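VAL-1 (Chlorella virus, PDB 3GNE) probably cleaves alginate by beta-elimination, as an alginate lyase of polysaccharide lyase family 14. Local coordinates at residues A[10-15]-A[22-27]; A[96-101]-A[202-207]; A[51-56]-A[224-229]; A[116-119]-A[125-128]. All coordinates share one frame; numbering follows the deposited sequence. Where two conformers were deposited one is given.

Overall arrangement
The chain starts in the larger of two facing antiparallel sheets, and interaction 1 closes the first short loop, laying the turn of 10-15 on strand 21-25 at the margin of the other sheet. Interaction 3 opens next, at 51-56, and closes only at 224-229, joining two surface loops. Nested within it, interaction 2 links the end of strand 91-99 to the loop of 202-207, which leads from one sheet to the other. Interaction 4, the hairpin of strands 112-119 and 125-130, is nested inside both. Interactions 1 and 3 touch through K27 and V56, whereas interactions 2 and 4 lie on neighbouring strands of one sheet, 91-99 and 112-119, their nearest atoms about 4 Å apart without touching.

Interaction 1 (A[10-15]-A[22-27]); sequences NLLTKG and DGVNMK
L12 and T13, carried by a tight turn, make an apolar contact with V24 and M26 on and just beyond edge strand 21-25, one of the two outermost of its sheet, at the rim of the molecule. The turn is a type I beta turn from L11 to K14, closed by the backbone bond from K14 N to L11 O (2.9 Å), and it presents its two central residues to the strand. V24 fits against both. Its CG1, anti to the backbone N (chi1 -177°), meets the methyl CG2 of T13 at 3.9 Å, the two side chains crossing at about a right angle. Its other branch, CG2, rests on the carbonyl oxygen of L12, with 3.4 Å between V24 CG2 and L12 O.

A second layer is added by M26, for which two conformers were modelled. In the one described here, the bend at chi2 (-52°) brings M26 SD to 3.7 Å from L12 CD2, and that at chi3 (-68°) sets the terminal methyl CE 4.0 Å from the same L12 CD2. Nearer the backbone, M26 CG lies 4.1 Å from T13 CG2, so the threonine methyl is shared between V24 and M26. No hydrogen bond joins the two segments; the polar ties run elsewhere, from G15 to V21 through the backbone and from D22 and N25 to S62 and S60 of strand 59-63. F61 of that strand touches both L12 and V24 and extends the apolar cluster inward. A connecting turn folded over an edge strand in this way is consistent with the rim of a beta sandwich of the concanavalin-like, jelly-roll class.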
loop_
_atom_site.group_PDB
_atom_site.type_symbol
_atom_site.label_atom_id
_atom_site.label_comp_id
_atom_site.label_asym_id
_atom_site.label_seq_id
_atom_site.Cartn_x
_atom_site.Cartn_y
_atom_site.Cartn_z
ATOM N N ASN A 10 12.525 13.882 -6.962
ATOM C CA ASN A 10 12.633 15.174 -7.642
ATOM C C ASN A 10 11.850 15.209 -8.949
ATOM O O ASN A 10 11.642 16.298 -9.533
ATOM C CB ASN A 10 14.108 15.454 -7.943
ATOM C CG ASN A 10 14.867 15.684 -6.643
ATOM O OD1 ASN A 10 15.984 15.196 -6.506
ATOM N ND2 ASN A 10 14.194 16.377 -5.750
ATOM N N LEU A 11 11.390 14.023 -9.385
ATOM C CA LEU A 11 10.506 14.015 -10.570
ATOM C C LEU A 11 9.043 13.710 -10.217
ATOM O O LEU A 11 8.227 13.453 -11.134
ATOM C CB LEU A 11 11.032 12.916 -11.533
ATOM C CG LEU A 11 12.479 13.153 -12.033
ATOM C CD1 LEU A 11 12.904 11.964 -12.897
ATOM C CD2 LEU A 11 12.589 14.446 -12.787
ATOM N N LEU A 12 8.660 13.703 -8.923
ATOM C CA LEU A 12 7.356 13.221 -8.532
ATOM C C LEU A 12 6.197 13.902 -9.282
ATOM O O LEU A 12 5.281 13.168 -9.655
ATOM C CB LEU A 12 7.176 13.464 -7.021
ATOM C CG LEU A 12 5.891 12.837 -6.431
ATOM C CD1 LEU A 12 5.865 11.343 -6.577
ATOM C CD2 LEU A 12 5.823 13.277 -4.982
ATOM N N THR A 13 6.304 15.205 -9.498
ATOM C CA THR A 13 5.187 15.892 -10.183
ATOM C C THR A 13 5.585 16.249 -11.608
ATOM O O THR A 13 4.936 17.121 -12.172
ATOM C CB THR A 13 4.759 17.159 -9.430
ATOM O OG1 THR A 13 5.933 18.023 -9.299
ATOM C CG2 THR A 13 4.222 16.853 -8.054
ATOM N N LYS A 14 6.600 15.611 -12.177
ATOM C CA LYS A 14 7.097 15.838 -13.525
ATOM C C LYS A 14 7.103 14.522 -14.271
ATOM O O LYS A 14 7.834 14.392 -15.263
ATOM C CB LYS A 14 8.534 16.415 -13.511
ATOM C CG LYS A 14 8.663 17.680 -12.705
ATOM C CD LYS A 14 10.101 18.251 -12.725
ATOM C CE LYS A 14 10.263 19.090 -11.461
ATOM N NZ LYS A 14 11.294 20.145 -11.411
ATOM N N GLY A 15 6.310 13.531 -13.852
ATOM C CA GLY A 15 6.156 12.264 -14.557
ATOM C C GLY A 15 6.849 11.093 -13.900
ATOM O O GLY A 15 6.630 9.935 -14.256
ATOM N N ASP A 22 1.457 9.440 -11.975
ATOM C CA ASP A 22 0.327 10.282 -12.387
ATOM C C ASP A 22 -0.571 10.492 -11.154
ATOM O O ASP A 22 -0.388 9.829 -10.116
ATOM C CB ASP A 22 -0.444 9.619 -13.521
ATOM C CG ASP A 22 -1.268 10.548 -14.391
ATOM O OD1 ASP A 22 -1.200 11.792 -14.272
ATOM O OD2 ASP A 22 -2.013 10.002 -15.271
ATOM N N GLY A 23 -1.526 11.386 -11.266
ATOM C CA GLY A 23 -2.511 11.525 -10.193
ATOM C C GLY A 23 -1.904 11.966 -8.875
ATOM O O GLY A 23 -2.391 11.536 -7.802
ATOM N N VAL A 24 -0.890 12.798 -8.886
ATOM C CA VAL A 24 -0.261 13.220 -7.597
ATOM C C VAL A 24 -1.187 14.181 -6.882
ATOM O O VAL A 24 -1.519 15.254 -7.401
ATOM C CB VAL A 24 1.091 13.864 -7.862
ATOM C CG1 VAL A 24 1.784 14.240 -6.534
ATOM C CG2 VAL A 24 2.018 12.946 -8.680
ATOM N N ASN A 25 -1.596 13.804 -5.688
ATOM C CA ASN A 25 -2.286 14.782 -4.810
ATOM C C ASN A 25 -1.281 15.119 -3.707
ATOM O O ASN A 25 -1.107 14.319 -2.778
ATOM C CB ASN A 25 -3.543 14.223 -4.187
ATOM C CG ASN A 25 -4.630 14.030 -5.155
ATOM O OD1 ASN A 25 -5.599 14.788 -5.228
ATOM N ND2 ASN A 25 -4.503 13.012 -6.001
ATOM N N MET A 26 -0.625 16.276 -3.845
ATOM C CA MET A 26 0.374 16.662 -2.834
ATOM C C MET A 26 -0.301 17.210 -1.565
ATOM O O MET A 26 0.267 17.049 -0.495
ATOM C CB MET A 26 1.350 17.715 -3.355
ATOM C CG MET A 26 2.336 17.218 -4.404
ATOM S SD MET A 26 3.255 15.766 -3.953
ATOM C CE MET A 26 4.371 16.223 -2.627
ATOM N N LYS A 27 -1.454 17.833 -1.720
ATOM C CA LYS A 27 -2.177 18.338 -0.529
ATOM C C LYS A 27 -1.249 19.292 0.204
ATOM O O LYS A 27 -0.711 20.237 -0.429
ATOM C CB LYS A 27 -2.730 17.204 0.332
ATOM C CG LYS A 27 -3.725 16.344 -0.486
ATOM C CD LYS A 27 -4.137 15.157 0.409
ATOM C CE LYS A 27 -5.063 14.209 -0.198
ATOM N NZ LYS A 27 -5.606 13.250 0.756
#

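Interaction 2 (A[96-101]-A[202-207]); sequences TFIGHG and INWSRS
I98, W204 and S205 meet where the two sheets of the beta sandwich are bridged: I98 stands near the end of strand 91-99, and W204 and S205 belong to the loop that leaves strand 195-202 of one sheet for strand 212-221 of the other. The isoleucine, modelled in two conformers, does all the touching from its side. Its CG1 approaches the six-membered part of the indole obliquely, I98 CG1 being 3.9 Å from W204 CE3, and the two side chains cross at about a right angle. I98 CG2, placed anti to the backbone N (chi1 -64° for CG1), turns instead to the loop backbone, lying 3.5 Å from W204 O and 3.9 Å from S205 CB.

The indole has further support within its own segment, since I202 CG2 sits 3.6 Å above the ring plane, over its centre. W204 NE1 is hydrogen-bonded to E187 O, and N175 OD1 takes the backbone N-H groups of both W204 and S205, a pair of bonds that would hold the loop backbone at this point. S205 OG bonds to L210 O, further along the same connection. Across the contact there is no hydrogen bond. W204 NE1, S205 OG and the two backbone N-H groups thus find their partners in other parts of the fold, and what remains between strand and loop is buried, nondirectional van der Waals contact.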
loop_
_atom_site.group_PDB
_atom_site.type_symbol
_atom_site.label_atom_id
_atom_site.label_comp_id
_atom_site.label_asym_id
_atom_site.label_seq_id
_atom_site.Cartn_x
_atom_site.Cartn_y
_atom_site.Cartn_z
ATOM N N THR A 96 -0.519 -2.301 -4.188
ATOM C CA THR A 96 -0.696 -2.674 -5.578
ATOM C C THR A 96 -2.146 -2.931 -5.883
ATOM O O THR A 96 -2.865 -3.462 -5.059
ATOM C CB THR A 96 0.160 -3.951 -5.790
ATOM O OG1 THR A 96 0.351 -4.235 -7.146
ATOM C CG2 THR A 96 -0.607 -5.092 -5.167
ATOM N N PHE A 97 -2.567 -2.523 -7.093
ATOM C CA PHE A 97 -3.912 -2.827 -7.587
ATOM C C PHE A 97 -3.820 -3.814 -8.743
ATOM O O PHE A 97 -2.831 -3.779 -9.481
ATOM C CB PHE A 97 -4.629 -1.542 -8.044
ATOM C CG PHE A 97 -5.281 -0.825 -6.839
ATOM C CD1 PHE A 97 -4.503 -0.257 -5.840
ATOM C CD2 PHE A 97 -6.672 -0.732 -6.744
ATOM C CE1 PHE A 97 -5.106 0.417 -4.768
ATOM C CE2 PHE A 97 -7.299 -0.096 -5.680
ATOM C CZ PHE A 97 -6.500 0.459 -4.694
ATOM N N ILE A 98 -4.831 -4.680 -8.804
ATOM C CA ILE A 98 -4.955 -5.775 -9.754
ATOM C C ILE A 98 -6.084 -5.463 -10.729
ATOM O O ILE A 98 -7.148 -5.077 -10.232
ATOM C CB ILE A 98 -5.362 -7.089 -9.062
ATOM C CG1 ILE A 98 -4.343 -7.624 -8.064
ATOM C CG2 ILE A 98 -5.623 -8.171 -10.108
ATOM C CD1 ILE A 98 -2.960 -7.254 -8.564
ATOM N N GLY A 99 -5.890 -5.645 -12.026
ATOM C CA GLY A 99 -7.054 -5.554 -12.934
ATOM C C GLY A 99 -7.518 -4.100 -13.045
ATOM O O GLY A 99 -6.719 -3.148 -13.072
ATOM N N HIS A 100 -8.819 -3.940 -13.110
ATOM C CA HIS A 100 -9.445 -2.599 -13.123
ATOM C C HIS A 100 -10.735 -2.674 -12.330
ATOM O O HIS A 100 -11.203 -3.806 -12.043
ATOM C CB HIS A 100 -9.701 -2.113 -14.571
ATOM C CG HIS A 100 -10.722 -2.937 -15.293
ATOM N ND1 HIS A 100 -12.059 -2.616 -15.328
ATOM C CD2 HIS A 100 -10.543 -4.092 -15.984
ATOM C CE1 HIS A 100 -12.654 -3.573 -16.065
ATOM N NE2 HIS A 100 -11.758 -4.468 -16.467
ATOM N N GLY A 101 -11.315 -1.563 -11.966
ATOM C CA GLY A 101 -12.566 -1.592 -11.199
ATOM C C GLY A 101 -12.247 -1.278 -9.757
ATOM O O GLY A 101 -11.111 -1.425 -9.285
ATOM N N ILE A 202 -4.280 -17.305 -2.553
ATOM C CA ILE A 202 -5.183 -16.201 -2.892
ATOM C C ILE A 202 -5.604 -16.251 -4.339
ATOM O O ILE A 202 -4.778 -16.540 -5.214
ATOM C CB ILE A 202 -4.421 -14.863 -2.726
ATOM C CG1 ILE A 202 -3.882 -14.698 -1.292
ATOM C CG2 ILE A 202 -5.320 -13.720 -3.120
ATOM C CD1 ILE A 202 -2.930 -13.545 -1.146
ATOM N N ASN A 203 -6.866 -16.003 -4.628
ATOM C CA ASN A 203 -7.279 -15.671 -6.006
ATOM C C ASN A 203 -7.239 -14.145 -6.171
ATOM O O ASN A 203 -8.061 -13.441 -5.586
ATOM C CB ASN A 203 -8.644 -16.225 -6.353
ATOM C CG ASN A 203 -8.668 -17.600 -6.994
ATOM O OD1 ASN A 203 -9.760 -18.183 -7.051
ATOM N ND2 ASN A 203 -7.563 -18.115 -7.465
ATOM N N TRP A 204 -6.300 -13.654 -6.971
ATOM C CA TRP A 204 -6.221 -12.205 -7.196
ATOM C C TRP A 204 -7.083 -11.738 -8.334
ATOM O O TRP A 204 -7.473 -10.551 -8.348
ATOM C CB TRP A 204 -4.770 -11.826 -7.450
ATOM C CG TRP A 204 -3.919 -11.714 -6.230
ATOM C CD1 TRP A 204 -2.825 -12.439 -5.889
ATOM C CD2 TRP A 204 -4.129 -10.752 -5.137
ATOM N NE1 TRP A 204 -2.333 -12.010 -4.686
ATOM C CE2 TRP A 204 -3.109 -10.985 -4.203
ATOM C CE3 TRP A 204 -5.074 -9.760 -4.914
ATOM C CZ2 TRP A 204 -2.977 -10.261 -3.022
ATOM C CZ3 TRP A 204 -4.983 -9.010 -3.749
ATOM C CH2 TRP A 204 -3.945 -9.277 -2.839
ATOM N N SER A 205 -7.416 -12.591 -9.326
ATOM C CA SER A 205 -8.301 -12.119 -10.382
ATOM C C SER A 205 -8.959 -13.348 -11.002
ATOM O O SER A 205 -8.538 -14.460 -10.855
ATOM C CB SER A 205 -7.599 -11.285 -11.481
ATOM O OG SER A 205 -6.930 -12.162 -12.404
ATOM N N ARG A 206 -10.019 -12.988 -11.765
ATOM C CA ARG A 206 -10.820 -14.056 -12.375
ATOM C C ARG A 206 -10.378 -14.480 -13.765
ATOM O O ARG A 206 -10.929 -15.463 -14.284
ATOM C CB ARG A 206 -12.273 -13.547 -12.414
ATOM C CG ARG A 206 -12.440 -12.498 -13.518
ATOM C CD ARG A 206 -13.873 -12.508 -13.996
ATOM N NE ARG A 206 -14.859 -12.524 -12.945
ATOM C CZ ARG A 206 -15.883 -13.331 -12.727
ATOM N NH1 ARG A 206 -16.201 -14.363 -13.512
ATOM N NH2 ARG A 206 -16.638 -13.094 -11.661
ATOM N N SER A 207 -9.424 -13.783 -14.383
ATOM C CA SER A 207 -9.064 -14.175 -15.738
ATOM C C SER A 207 -7.676 -13.625 -16.052
ATOM O O SER A 207 -7.183 -12.693 -15.431
ATOM C CB SER A 207 -10.184 -13.710 -16.674
ATOM O OG SER A 207 -10.362 -12.328 -16.591
#

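Interaction 3 (A[51-56]-A[224-229]); sequences SANPGV and PLPSPK
N53 and P226 bring two surface loops together, the asparagine laying the flat of its amide against the proline ring. With N53 CG anti to its own carbonyl carbon, chi1 (-56°) carries the amide toward P226, and chi2 (-59°) turns its face to the ring. P226 CB then sits almost straight above the amide plane, 3.6 Å from N53 CG. The next ring atom lies over the same face: P226 CG is 4.1 Å from N53 CG. The two side chains cross at about a right angle, and the contact is one of van der Waals packing, with no hydrogen bond between the segments.

Further along its segment, S227 reaches forward along the chain: with OG anti to the backbone N (chi1 -173°), S227 OG donates to K229 O at 2.8 Å, in the carbonyl plane, and Q231 NE2 is a second partner.

The loop of 51-56 runs from strand 37-44 to strand 59-63, and that of 224-229 from strand 212-221 to strand 231-241. N47 lies between them, pairing through its backbone with both G55 and S227, while F221 of strand 212-221 packs against S227 and P228.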
loop_
_atom_site.group_PDB
_atom_site.type_symbol
_atom_site.label_atom_id
_atom_site.label_comp_id
_atom_site.label_asym_id
_atom_site.label_seq_id
_atom_site.Cartn_x
_atom_site.Cartn_y
_atom_site.Cartn_z
ATOM N N SER A 51 -12.326 10.616 3.123
ATOM C CA SER A 51 -13.169 11.740 2.696
ATOM C C SER A 51 -14.228 12.074 3.730
ATOM O O SER A 51 -14.756 13.166 3.770
ATOM C CB SER A 51 -13.804 11.396 1.320
ATOM O OG SER A 51 -14.613 10.204 1.488
ATOM N N ALA A 52 -14.552 11.111 4.579
ATOM C CA ALA A 52 -15.577 11.408 5.575
ATOM C C ALA A 52 -15.137 12.392 6.609
ATOM O O ALA A 52 -15.945 12.920 7.373
ATOM C CB ALA A 52 -15.868 10.085 6.303
ATOM N N ASN A 53 -13.805 12.594 6.682
ATOM C CA ASN A 53 -13.216 13.512 7.677
ATOM C C ASN A 53 -12.837 14.814 6.997
ATOM O O ASN A 53 -12.390 14.800 5.849
ATOM C CB ASN A 53 -11.992 12.817 8.266
ATOM C CG ASN A 53 -12.297 11.459 8.862
ATOM O OD1 ASN A 53 -13.124 11.360 9.784
ATOM N ND2 ASN A 53 -11.656 10.450 8.355
ATOM N N PRO A 54 -13.012 15.943 7.695
ATOM C CA PRO A 54 -12.863 17.227 6.998
ATOM C C PRO A 54 -11.442 17.684 6.812
ATOM O O PRO A 54 -11.226 18.586 5.972
ATOM C CB PRO A 54 -13.620 18.195 7.943
ATOM C CG PRO A 54 -13.438 17.577 9.326
ATOM C CD PRO A 54 -13.557 16.078 9.057
ATOM N N GLY A 55 -10.503 17.184 7.583
ATOM C CA GLY A 55 -9.153 17.792 7.476
ATOM C C GLY A 55 -8.391 17.318 6.281
ATOM O O GLY A 55 -8.685 16.335 5.605
ATOM N N VAL A 56 -7.306 18.046 5.959
ATOM C CA VAL A 56 -6.404 17.717 4.867
ATOM C C VAL A 56 -5.277 16.859 5.430
ATOM O O VAL A 56 -4.619 17.205 6.413
ATOM C CB VAL A 56 -5.820 19.005 4.237
ATOM C CG1 VAL A 56 -4.851 18.662 3.121
ATOM C CG2 VAL A 56 -6.962 19.866 3.697
ATOM N N PRO A 224 -11.897 3.981 10.779
ATOM C CA PRO A 224 -12.701 5.222 10.715
ATOM C C PRO A 224 -12.145 6.372 11.534
ATOM O O PRO A 224 -12.778 7.423 11.511
ATOM C CB PRO A 224 -14.056 4.771 11.299
ATOM C CG PRO A 224 -13.580 3.856 12.405
ATOM C CD PRO A 224 -12.336 3.190 11.923
ATOM N N LEU A 225 -11.003 6.274 12.219
ATOM C CA LEU A 225 -10.592 7.460 12.973
ATOM C C LEU A 225 -9.531 8.288 12.273
ATOM O O LEU A 225 -8.552 7.757 11.752
ATOM C CB LEU A 225 -10.059 7.052 14.361
ATOM C CG LEU A 225 -11.070 6.453 15.318
ATOM C CD1 LEU A 225 -10.402 6.320 16.681
ATOM C CD2 LEU A 225 -12.324 7.271 15.525
ATOM N N PRO A 226 -9.712 9.611 12.254
ATOM C CA PRO A 226 -8.768 10.484 11.564
ATOM C C PRO A 226 -7.568 10.818 12.448
ATOM O O PRO A 226 -7.417 10.396 13.601
ATOM C CB PRO A 226 -9.628 11.751 11.315
ATOM C CG PRO A 226 -10.551 11.782 12.526
ATOM C CD PRO A 226 -10.858 10.326 12.834
ATOM N N SER A 227 -6.643 11.598 11.928
ATOM C CA SER A 227 -5.514 12.008 12.729
ATOM C C SER A 227 -5.947 12.821 13.926
ATOM O O SER A 227 -6.739 13.777 13.827
ATOM C CB SER A 227 -4.588 12.909 11.872
ATOM O OG SER A 227 -3.398 13.167 12.609
ATOM N N PRO A 228 -5.477 12.472 15.132
ATOM C CA PRO A 228 -5.957 13.202 16.330
ATOM C C PRO A 228 -5.280 14.550 16.533
ATOM O O PRO A 228 -5.733 15.311 17.412
ATOM C CB PRO A 228 -5.582 12.259 17.486
ATOM C CG PRO A 228 -4.659 11.253 16.940
ATOM C CD PRO A 228 -4.692 11.290 15.462
ATOM N N LYS A 229 -4.226 14.844 15.781
ATOM C CA LYS A 229 -3.511 16.117 15.932
ATOM C C LYS A 229 -2.832 16.421 14.611
ATOM O O LYS A 229 -2.632 15.559 13.730
ATOM C CB LYS A 229 -2.509 16.051 17.099
ATOM C CG LYS A 229 -1.379 15.040 16.861
ATOM C CD LYS A 229 -0.343 15.206 18.004
ATOM C CE LYS A 229 0.675 14.061 17.909
ATOM N NZ LYS A 229 1.682 14.097 19.043
#

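Interaction 4 (A[116-119]-A[125-128]); sequences RIMW and VIDY. With FLC (citrate anion), chain C.
M118 SD, in the conformer described of two deposited, lies over one face of the Y128 ring, 3.5 Å from its centroid and 9° off the normal, in a Met-aromatic contact. With CG anti to the carbonyl carbon (chi1 -83°) and the chain extended at chi2, SD reaches the ring, while nearer the backbone M118 CB packs on I126 CG1 at 3.7 Å. On the other face of the sheet, I117 CG2 meets V125 CG1 at 4.1 Å; I117 and D127 touch strands 166-173 and 186-192, and V125 touches 186-192.

The backbones form an antiparallel hairpin in the seven-stranded sheet of the jelly-roll sandwich, with R116-Y128 and M118-I126 as hydrogen-bonded pairs; R116 N and Y128 O, for example, are 2.9 Å apart.

R116 and Y128 run side by side toward a bound citrate, probably from the crystallisation liquor, their guanidinium and ring planes 47° apart and R116 NH2 at the ring edge, 3.5 Å from Y128 CE2. One citrate carboxylate receives two arginine bonds, R116 NH2 to OA2 (2.8 Å) and R116 NH1 to OA1 (3.1 Å), and Y128 OH donates to OB1 of another at 2.6 Å. A water linking R116 NE to Y128 O steadies the guanidinium. K92, Y130, H147 and G105 N also bond to the citrate, which may mimic the uronate carboxylates of alginate.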
loop_
_atom_site.group_PDB
_atom_site.type_symbol
_atom_site.label_atom_id
_atom_site.label_comp_id
_atom_site.label_asym_id
_atom_site.label_seq_id
_atom_site.Cartn_x
_atom_site.Cartn_y
_atom_site.Cartn_z
ATOM N N ARG A 116 -2.656 -3.730 0.062
ATOM C CA ARG A 116 -2.069 -2.525 0.615
ATOM C C ARG A 116 -1.467 -2.779 1.985
ATOM O O ARG A 116 -1.854 -3.692 2.697
ATOM C CB ARG A 116 -3.121 -1.433 0.770
ATOM C CG ARG A 116 -3.494 -0.798 -0.574
ATOM C CD ARG A 116 -4.469 0.394 -0.376
ATOM N NE ARG A 116 -5.795 -0.204 0.002
ATOM C CZ ARG A 116 -6.853 0.506 0.382
ATOM N NH1 ARG A 116 -6.757 1.851 0.487
ATOM N NH2 ARG A 116 -8.031 -0.069 0.678
ATOM N N ILE A 117 -0.534 -1.895 2.350
ATOM C CA ILE A 117 -0.060 -1.823 3.719
ATOM C C ILE A 117 -0.909 -0.838 4.495
ATOM O O ILE A 117 -1.130 0.322 4.025
ATOM C CB ILE A 117 1.400 -1.294 3.732
ATOM C CG1 ILE A 117 2.373 -2.310 3.125
ATOM C CG2 ILE A 117 1.783 -0.893 5.156
ATOM C CD1 ILE A 117 2.604 -3.570 3.969
ATOM N N MET A 118 -1.361 -1.244 5.675
ATOM C CA MET A 118 -1.880 -0.324 6.670
ATOM C C MET A 118 -0.996 -0.363 7.921
ATOM O O MET A 118 -0.481 -1.397 8.317
ATOM C CB MET A 118 -3.281 -0.681 7.164
ATOM C CG MET A 118 -4.374 -0.155 6.222
ATOM S SD MET A 118 -6.020 -0.559 6.882
ATOM C CE MET A 118 -6.136 0.532 8.299
ATOM N N TRP A 119 -0.886 0.811 8.550
ATOM C CA TRP A 119 -0.413 0.839 9.933
ATOM C C TRP A 119 -1.606 0.606 10.851
ATOM O O TRP A 119 -2.760 0.710 10.404
ATOM C CB TRP A 119 0.343 2.103 10.270
ATOM C CG TRP A 119 -0.427 3.352 10.626
ATOM C CD1 TRP A 119 -0.929 3.657 11.862
ATOM C CD2 TRP A 119 -0.775 4.457 9.772
ATOM N NE1 TRP A 119 -1.577 4.881 11.857
ATOM C CE2 TRP A 119 -1.486 5.389 10.561
ATOM C CE3 TRP A 119 -0.564 4.747 8.421
ATOM C CZ2 TRP A 119 -1.982 6.594 10.071
ATOM C CZ3 TRP A 119 -1.051 5.934 7.925
ATOM C CH2 TRP A 119 -1.754 6.852 8.736
ATOM N N VAL A 125 1.481 -3.162 11.917
ATOM C CA VAL A 125 1.341 -3.216 10.478
ATOM C C VAL A 125 0.452 -4.388 10.145
ATOM O O VAL A 125 0.531 -5.426 10.813
ATOM C CB VAL A 125 2.722 -3.327 9.779
ATOM C CG1 VAL A 125 2.603 -3.486 8.253
ATOM C CG2 VAL A 125 3.553 -2.089 10.104
ATOM N N ILE A 126 -0.338 -4.226 9.086
ATOM C CA ILE A 126 -1.042 -5.368 8.485
ATOM C C ILE A 126 -0.959 -5.254 6.977
ATOM O O ILE A 126 -0.750 -4.213 6.386
ATOM C CB ILE A 126 -2.545 -5.428 8.863
ATOM C CG1 ILE A 126 -3.255 -4.110 8.546
ATOM C CG2 ILE A 126 -2.721 -5.795 10.335
ATOM C CD1 ILE A 126 -4.783 -4.224 8.551
ATOM N N ASP A 127 -1.145 -6.439 6.330
ATOM C CA ASP A 127 -1.541 -6.534 4.949
ATOM C C ASP A 127 -3.043 -6.258 4.869
ATOM O O ASP A 127 -3.767 -6.717 5.738
ATOM C CB ASP A 127 -1.233 -7.955 4.460
ATOM C CG ASP A 127 -1.273 -8.116 2.974
ATOM O OD1 ASP A 127 -1.378 -7.080 2.247
ATOM O OD2 ASP A 127 -1.277 -9.254 2.508
ATOM N N TYR A 128 -3.499 -5.522 3.877
ATOM C CA TYR A 128 -4.902 -5.113 3.818
ATOM C C TYR A 128 -5.418 -5.312 2.382
ATOM O O TYR A 128 -4.975 -4.618 1.461
ATOM C CB TYR A 128 -4.984 -3.663 4.252
ATOM C CG TYR A 128 -6.395 -3.143 4.415
ATOM C CD1 TYR A 128 -7.251 -3.715 5.384
ATOM C CD2 TYR A 128 -6.848 -2.088 3.615
ATOM C CE1 TYR A 128 -8.557 -3.258 5.551
ATOM C CE2 TYR A 128 -8.145 -1.607 3.810
ATOM C CZ TYR A 128 -8.999 -2.180 4.758
ATOM O OH TYR A 128 -10.274 -1.734 4.974
HETATM C CAC FLC C . -10.124 2.542 1.788
HETATM C CA FLC C . -11.395 3.071 2.425
HETATM C CB FLC C . -11.376 2.811 3.936
HETATM C CBC FLC C . -11.310 1.296 4.118
HETATM C CG FLC C . -12.672 3.347 4.536
HETATM C CGC FLC C . -12.800 3.146 6.053
HETATM O OA1 FLC C . -9.058 3.052 2.090
HETATM O OA2 FLC C . -10.237 1.618 1.002
HETATM O OB1 FLC C . -10.227 0.826 4.518
HETATM O OB2 FLC C . -12.314 0.608 3.803
HETATM O OG1 FLC C . -12.096 2.306 6.606
HETATM O OG2 FLC C . -13.679 3.838 6.642
HETATM O OHB FLC C . -10.272 3.493 4.505
HETATM O O HOH W 1 -6.587 -2.852 -0.046
#